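Local coordinates for surface glycoprotein (Trypanosoma brucei, PDB 5KLH), which is a surface antigen of the insect (procyclic) stage whose bilobed ectodomain, the part described here, may act as a sensor, at residues Ser55-Ala60 and Gln199-Ser204; Ser178-Phe183 and Ala211-Thr216. One frame throughout, in Å; residues are numbered along the deposited sequence.

Overall arrangement
Contacts 1 and 2 lie in the same lobe of the bilobed ectodomain, their centres about 15 Å apart. Contact 1 pairs strands 51-63 and 197-204 of the mixed sheet; contact 2 sets the loop between strands 170-172 and 189-191 against helix 208-215. Along the chain the order is 55-60, 178-183, 199-204, 211-216, so the segments alternate, and strand 197-204 runs on almost directly into helix 208-215. The two contacts touch where Y203 CD1 lies 3.7 Å from A179 CB. Contact 1 thus joins an early strand to a late one, and contact 2 a late loop to the last helix of the ectodomain.

Contact 1 of 2, residues Ser55-Ala60 and Gln199-Ser204; sequences SVYTEA and QVQLYS
Y57 leans over Y203 and Q201, on the face of the sheet that E59 shares. Its CB starts 3.2 Å from L202 O and sits over the centre of the Y203 ring, a CH-pi contact with CB 3.7 Å from the centroid and almost on the ring normal. With CG set between the backbone N and the carbonyl carbon (chi1 57°), the Y57 ring stands out from its strand, side by side with Y203 and pointing the same way. CD1 comes 3.5 Å from Y203 OH, the two ring planes inclined at 35°, while CD2 and CE2 lie over the side chain of Q201, with CE2 3.7 Å from Q201 CD. Ring and amide are stacked, their planes only 14° apart. The amide is steadied from within its own strand, where Y203 OH donates to Q201 OE1 at 3.0 Å. F209 stacks on the Y203 ring, and S55 OG, held by D207 and Q43, meets that ring at its edge. T58 and L202 form an antiparallel hydrogen-bonded pair, L202 N reaching T58 O at 2.8 Å in a nearly straight bond; A60 and V200 make the next such pair. Beyond Y57, water 1 joins V56 O to S204 N. On the opposite face, T58 CG2 packs on L202 CB, and F33 covers both residues. E59 OE1 makes a salt bridge to R41 of neighbouring strand 36-47. The T58/L202 face is thus largely apolar, its one hydroxyl, T58 OG1, satisfied by W29 O, whereas on the other the stacked Q201 amide takes a hydrogen bond from Y203 OH that probably limits its rotation.

Contact 2 of 2, residues Ser178-Phe183 and Ala211-Thr216; sequences SALYSF and ALERET
Y181 and E213 bring the two backbones closest, their CA atoms 5.4 Å apart, where an irregular loop meets the last turns of helix 208-215. The loop folds back on itself: F183 N donates to L180 O, the peptide bond before S182 is cis, and S178 OG accepts from L180 N. E213 carries the contact. A chain bent at CB-CG (chi2 -71°) swings its carboxylate back to the loop, where OE1 accepts from Y181 N at 2.9 Å through its anti lone pair. L180 CD2 lies 3.8 Å from the same OE1. Water 2 lies within hydrogen-bonding distance of E213 OE1 and Y181 O, but has too few protons for all the acceptors around it. Lower on the chain, E213 CG touches A179 O at 3.5 Å, a buried carbonyl oxygen with no polar partner in the model. F183 presents its CE1-CZ edge to the helix: CE1 is 3.8 Å from E213 CB, and CZ approaches R214 N at 3.6 Å, with that nitrogen near the ring plane, while Y181 CA covers one ring face. Y176 meets F183 edge-to-face. R214 heads away from the loop, its NE bridging to E215 OE2 in the guanidinium plane while NH1 and NH2 bond N13 and Y176. On the far side of the helix, A211 and L212 pack on F14 of helix 12-20. Helix 208-215 is thus layered between helix 12-20 and loop 178-183, which packs on strand 145-164; one carboxylate-to-backbone bond and the edge of F183 join it to the loop, whose start is an ST turn at S178.

Contact 1 of 2, residues Ser55-Ala60 and Gln199-Ser204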
loop_
_atom_site.group_PDB
_atom_site.type_symbol
_atom_site.label_atom_id
_atom_site.label_comp_id
_atom_site.label_asym_id
_atom_site.label_seq_id
_atom_site.Cartn_x
_atom_site.Cartn_y
_atom_site.Cartn_z
ATOM N N SER A 55 -6.413 -8.438 14.462
ATOM C CA SER A 55 -6.652 -7.720 13.215
ATOM C C SER A 55 -7.751 -8.501 12.528
ATOM O O SER A 55 -7.743 -9.733 12.567
ATOM C CB SER A 55 -5.379 -7.645 12.361
ATOM O OG SER A 55 -5.642 -7.175 11.041
ATOM N N VAL A 56 -8.706 -7.800 11.928
ATOM C CA VAL A 56 -9.862 -8.467 11.357
ATOM C C VAL A 56 -10.159 -7.873 9.989
ATOM O O VAL A 56 -10.224 -6.653 9.842
ATOM C CB VAL A 56 -11.109 -8.324 12.259
ATOM C CG1 VAL A 56 -12.296 -9.013 11.608
ATOM C CG2 VAL A 56 -10.847 -8.919 13.629
ATOM N N TYR A 57 -10.306 -8.725 8.980
ATOM C CA TYR A 57 -10.662 -8.248 7.649
ATOM C C TYR A 57 -11.648 -9.223 7.017
ATOM O O TYR A 57 -11.824 -10.338 7.499
ATOM C CB TYR A 57 -9.409 -8.082 6.779
ATOM C CG TYR A 57 -8.572 -9.333 6.628
ATOM C CD1 TYR A 57 -7.578 -9.635 7.547
ATOM C CD2 TYR A 57 -8.760 -10.193 5.552
ATOM C CE1 TYR A 57 -6.809 -10.781 7.413
ATOM C CE2 TYR A 57 -7.995 -11.331 5.411
ATOM C CZ TYR A 57 -7.022 -11.616 6.346
ATOM O OH TYR A 57 -6.258 -12.746 6.204
ATOM N N THR A 58 -12.310 -8.814 5.951
ATOM C CA THR A 58 -13.092 -9.773 5.187
ATOM C C THR A 58 -12.463 -9.909 3.798
ATOM O O THR A 58 -11.891 -8.944 3.268
ATOM C CB THR A 58 -14.571 -9.369 5.128
ATOM O OG1 THR A 58 -15.342 -10.459 4.627
ATOM C CG2 THR A 58 -14.788 -8.147 4.235
ATOM N N GLU A 59 -12.507 -11.118 3.236
ATOM C CA GLU A 59 -11.717 -11.415 2.037
ATOM C C GLU A 59 -12.388 -12.388 1.091
ATOM O O GLU A 59 -13.205 -13.206 1.503
ATOM C CB GLU A 59 -10.338 -11.981 2.418
ATOM C CG GLU A 59 -10.375 -13.329 3.162
ATOM C CD GLU A 59 -10.482 -14.542 2.240
ATOM O OE1 GLU A 59 -10.849 -15.635 2.736
ATOM O OE2 GLU A 59 -10.185 -14.418 1.028
ATOM N N ALA A 60 -12.008 -12.301 -0.177
ATOM C CA ALA A 60 -12.366 -13.308 -1.145
ATOM C C ALA A 60 -11.315 -13.289 -2.235
ATOM O O ALA A 60 -10.675 -12.259 -2.468
ATOM C CB ALA A 60 -13.774 -13.050 -1.710
ATOM N N GLN A 199 -6.382 -11.875 -4.530
ATOM C CA GLN A 199 -6.964 -11.863 -3.192
ATOM C C GLN A 199 -7.346 -10.446 -2.793
ATOM O O GLN A 199 -6.501 -9.553 -2.804
ATOM C CB GLN A 199 -5.986 -12.442 -2.163
ATOM C CG GLN A 199 -5.666 -13.916 -2.368
ATOM C CD GLN A 199 -4.748 -14.471 -1.292
ATOM O OE1 GLN A 199 -3.680 -15.009 -1.588
ATOM N NE2 GLN A 199 -5.168 -14.353 -0.034
ATOM N N VAL A 200 -8.609 -10.254 -2.422
ATOM C CA VAL A 200 -9.106 -8.950 -2.012
ATOM C C VAL A 200 -9.355 -8.981 -0.516
ATOM O O VAL A 200 -10.035 -9.890 -0.026
ATOM C CB VAL A 200 -10.401 -8.577 -2.738
ATOM C CG1 VAL A 200 -10.849 -7.184 -2.307
ATOM C CG2 VAL A 200 -10.195 -8.642 -4.239
ATOM N N GLN A 201 -8.771 -8.024 0.208
ATOM C CA GLN A 201 -8.973 -7.908 1.648
ATOM C C GLN A 201 -9.517 -6.535 2.019
ATOM O O GLN A 201 -8.937 -5.502 1.652
ATOM C CB GLN A 201 -7.655 -8.168 2.407
ATOM C CG GLN A 201 -7.049 -9.541 2.108
ATOM C CD GLN A 201 -5.749 -9.809 2.851
ATOM O OE1 GLN A 201 -5.316 -9.015 3.682
ATOM N NE2 GLN A 201 -5.121 -10.947 2.551
ATOM N N LEU A 202 -10.623 -6.518 2.760
ATOM C CA LEU A 202 -11.215 -5.254 3.199
ATOM C C LEU A 202 -11.016 -5.087 4.705
ATOM O O LEU A 202 -11.463 -5.924 5.498
ATOM C CB LEU A 202 -12.707 -5.188 2.830
ATOM C CG LEU A 202 -13.487 -3.973 3.337
ATOM C CD1 LEU A 202 -13.069 -2.714 2.595
ATOM C CD2 LEU A 202 -14.995 -4.181 3.239
ATOM N N TYR A 203 -10.297 -4.027 5.078
ATOM C CA TYR A 203 -10.048 -3.647 6.469
ATOM C C TYR A 203 -10.911 -2.481 6.888
ATOM O O TYR A 203 -11.393 -1.702 6.040
ATOM C CB TYR A 203 -8.581 -3.246 6.673
ATOM C CG TYR A 203 -7.629 -4.402 6.578
ATOM C CD1 TYR A 203 -7.186 -4.849 5.349
ATOM C CD2 TYR A 203 -7.178 -5.051 7.726
ATOM C CE1 TYR A 203 -6.311 -5.938 5.258
ATOM C CE2 TYR A 203 -6.313 -6.126 7.647
ATOM C CZ TYR A 203 -5.886 -6.566 6.407
ATOM O OH TYR A 203 -5.021 -7.644 6.310
ATOM N N SER A 204 -11.066 -2.313 8.197
ATOM C CA SER A 204 -11.602 -1.058 8.712
ATOM C C SER A 204 -10.432 -0.116 8.998
ATOM O O SER A 204 -9.320 -0.573 9.267
ATOM C CB SER A 204 -12.460 -1.278 9.967
ATOM O OG SER A 204 -11.677 -1.693 11.077
HETATM O O HOH W 1 -10.440 -4.105 10.337
#

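Contact 2 of 2, residues Ser178-Phe183 and Ala211-Thr216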
loop_
_atom_site.group_PDB
_atom_site.type_symbol
_atom_site.label_atom_id
_atom_site.label_comp_id
_atom_site.label_asym_id
_atom_site.label_seq_id
_atom_site.Cartn_x
_atom_site.Cartn_y
_atom_site.Cartn_z
ATOM N N SER A 178 -5.393 2.214 0.350
ATOM C CA SER A 178 -4.906 0.865 0.611
ATOM C C SER A 178 -4.657 0.713 2.100
ATOM O O SER A 178 -4.453 1.716 2.801
ATOM C CB SER A 178 -3.619 0.580 -0.183
ATOM O OG SER A 178 -3.071 -0.689 0.183
ATOM N N ALA A 179 -4.673 -0.530 2.582
ATOM C CA ALA A 179 -4.279 -0.791 3.965
ATOM C C ALA A 179 -2.773 -0.815 4.119
ATOM O O ALA A 179 -2.269 -0.717 5.238
ATOM C CB ALA A 179 -4.871 -2.113 4.464
ATOM N N LEU A 180 -2.044 -0.974 3.008
ATOM C CA LEU A 180 -0.582 -1.005 3.061
ATOM C C LEU A 180 0.049 0.382 2.952
ATOM O O LEU A 180 -0.357 1.181 2.126
ATOM C CB LEU A 180 -0.014 -1.877 1.939
ATOM C CG LEU A 180 -0.162 -3.389 1.943
ATOM C CD1 LEU A 180 0.591 -3.925 0.739
ATOM C CD2 LEU A 180 0.433 -3.958 3.217
ATOM N N TYR A 181 1.054 0.659 3.777
ATOM C CA TYR A 181 1.857 1.870 3.632
ATOM C C TYR A 181 2.405 1.921 2.205
ATOM O O TYR A 181 2.863 0.894 1.711
ATOM C CB TYR A 181 2.997 1.839 4.644
ATOM C CG TYR A 181 3.792 3.106 4.785
ATOM C CD1 TYR A 181 3.398 4.083 5.674
ATOM C CD2 TYR A 181 4.961 3.297 4.075
ATOM C CE1 TYR A 181 4.136 5.233 5.841
ATOM C CE2 TYR A 181 5.714 4.444 4.239
ATOM C CZ TYR A 181 5.286 5.411 5.117
ATOM O OH TYR A 181 6.018 6.562 5.292
ATOM N N SER A 182 2.385 3.077 1.536
ATOM C CA SER A 182 1.969 4.368 2.096
ATOM C C SER A 182 0.517 4.763 1.809
ATOM O O SER A 182 0.204 5.956 1.739
ATOM C CB SER A 182 2.904 5.466 1.574
ATOM O OG SER A 182 3.115 5.313 0.175
ATOM N N PHE A 183 -0.352 3.765 1.645
ATOM C CA PHE A 183 -1.806 3.949 1.633
ATOM C C PHE A 183 -2.397 4.588 0.375
ATOM O O PHE A 183 -3.573 4.927 0.367
ATOM C CB PHE A 183 -2.247 4.766 2.860
ATOM C CG PHE A 183 -1.641 4.272 4.148
ATOM C CD1 PHE A 183 -1.853 2.972 4.564
ATOM C CD2 PHE A 183 -0.831 5.093 4.913
ATOM C CE1 PHE A 183 -1.289 2.505 5.729
ATOM C CE2 PHE A 183 -0.261 4.637 6.086
ATOM C CZ PHE A 183 -0.479 3.331 6.491
ATOM N N ALA A 211 -2.772 0.678 11.496
ATOM C CA ALA A 211 -2.007 1.441 12.488
ATOM C C ALA A 211 -0.528 1.051 12.524
ATOM O O ALA A 211 0.347 1.922 12.587
ATOM C CB ALA A 211 -2.628 1.286 13.861
ATOM N N LEU A 212 -0.237 -0.251 12.476
ATOM C CA LEU A 212 1.139 -0.715 12.455
ATOM C C LEU A 212 1.854 -0.263 11.183
ATOM O O LEU A 212 2.997 0.203 11.249
ATOM C CB LEU A 212 1.184 -2.241 12.596
ATOM C CG LEU A 212 2.548 -2.879 12.818
ATOM C CD1 LEU A 212 3.150 -2.363 14.132
ATOM C CD2 LEU A 212 2.424 -4.395 12.839
ATOM N N GLU A 213 1.178 -0.378 10.037
ATOM C CA GLU A 213 1.742 0.062 8.767
ATOM C C GLU A 213 2.123 1.526 8.857
ATOM O O GLU A 213 3.191 1.931 8.407
ATOM C CB GLU A 213 0.739 -0.133 7.615
ATOM C CG GLU A 213 0.604 -1.563 7.143
ATOM C CD GLU A 213 1.835 -2.062 6.398
ATOM O OE1 GLU A 213 2.258 -1.426 5.411
ATOM O OE2 GLU A 213 2.399 -3.106 6.796
ATOM N N ARG A 214 1.230 2.311 9.442
ATOM C CA ARG A 214 1.450 3.749 9.552
ATOM C C ARG A 214 2.601 4.075 10.483
ATOM O O ARG A 214 3.533 4.794 10.109
ATOM C CB ARG A 214 0.193 4.459 10.050
ATOM C CG ARG A 214 0.364 5.971 10.140
ATOM C CD ARG A 214 -0.871 6.645 10.695
ATOM N NE ARG A 214 -1.165 6.175 12.045
ATOM C CZ ARG A 214 -2.262 5.518 12.393
ATOM N NH1 ARG A 214 -2.416 5.127 13.652
ATOM N NH2 ARG A 214 -3.210 5.254 11.496
ATOM N N GLU A 215 2.528 3.541 11.698
ATOM C CA GLU A 215 3.441 3.962 12.761
ATOM C C GLU A 215 4.837 3.366 12.614
ATOM O O GLU A 215 5.784 3.839 13.246
ATOM C CB GLU A 215 2.861 3.604 14.126
ATOM C CG GLU A 215 1.573 4.308 14.460
ATOM C CD GLU A 215 1.737 5.817 14.535
ATOM O OE1 GLU A 215 2.656 6.291 15.236
ATOM O OE2 GLU A 215 0.945 6.534 13.890
ATOM N N THR A 216 4.968 2.346 11.776
ATOM C CA THR A 216 6.277 1.786 11.463
ATOM C C THR A 216 6.732 2.098 10.045
ATOM O O THR A 216 7.714 1.527 9.572
ATOM C CB THR A 216 6.299 0.263 11.628
ATOM O OG1 THR A 216 5.508 -0.343 10.596
ATOM C CG2 THR A 216 5.766 -0.136 13.008
HETATM O O HOH W 2 4.047 -1.314 3.022
#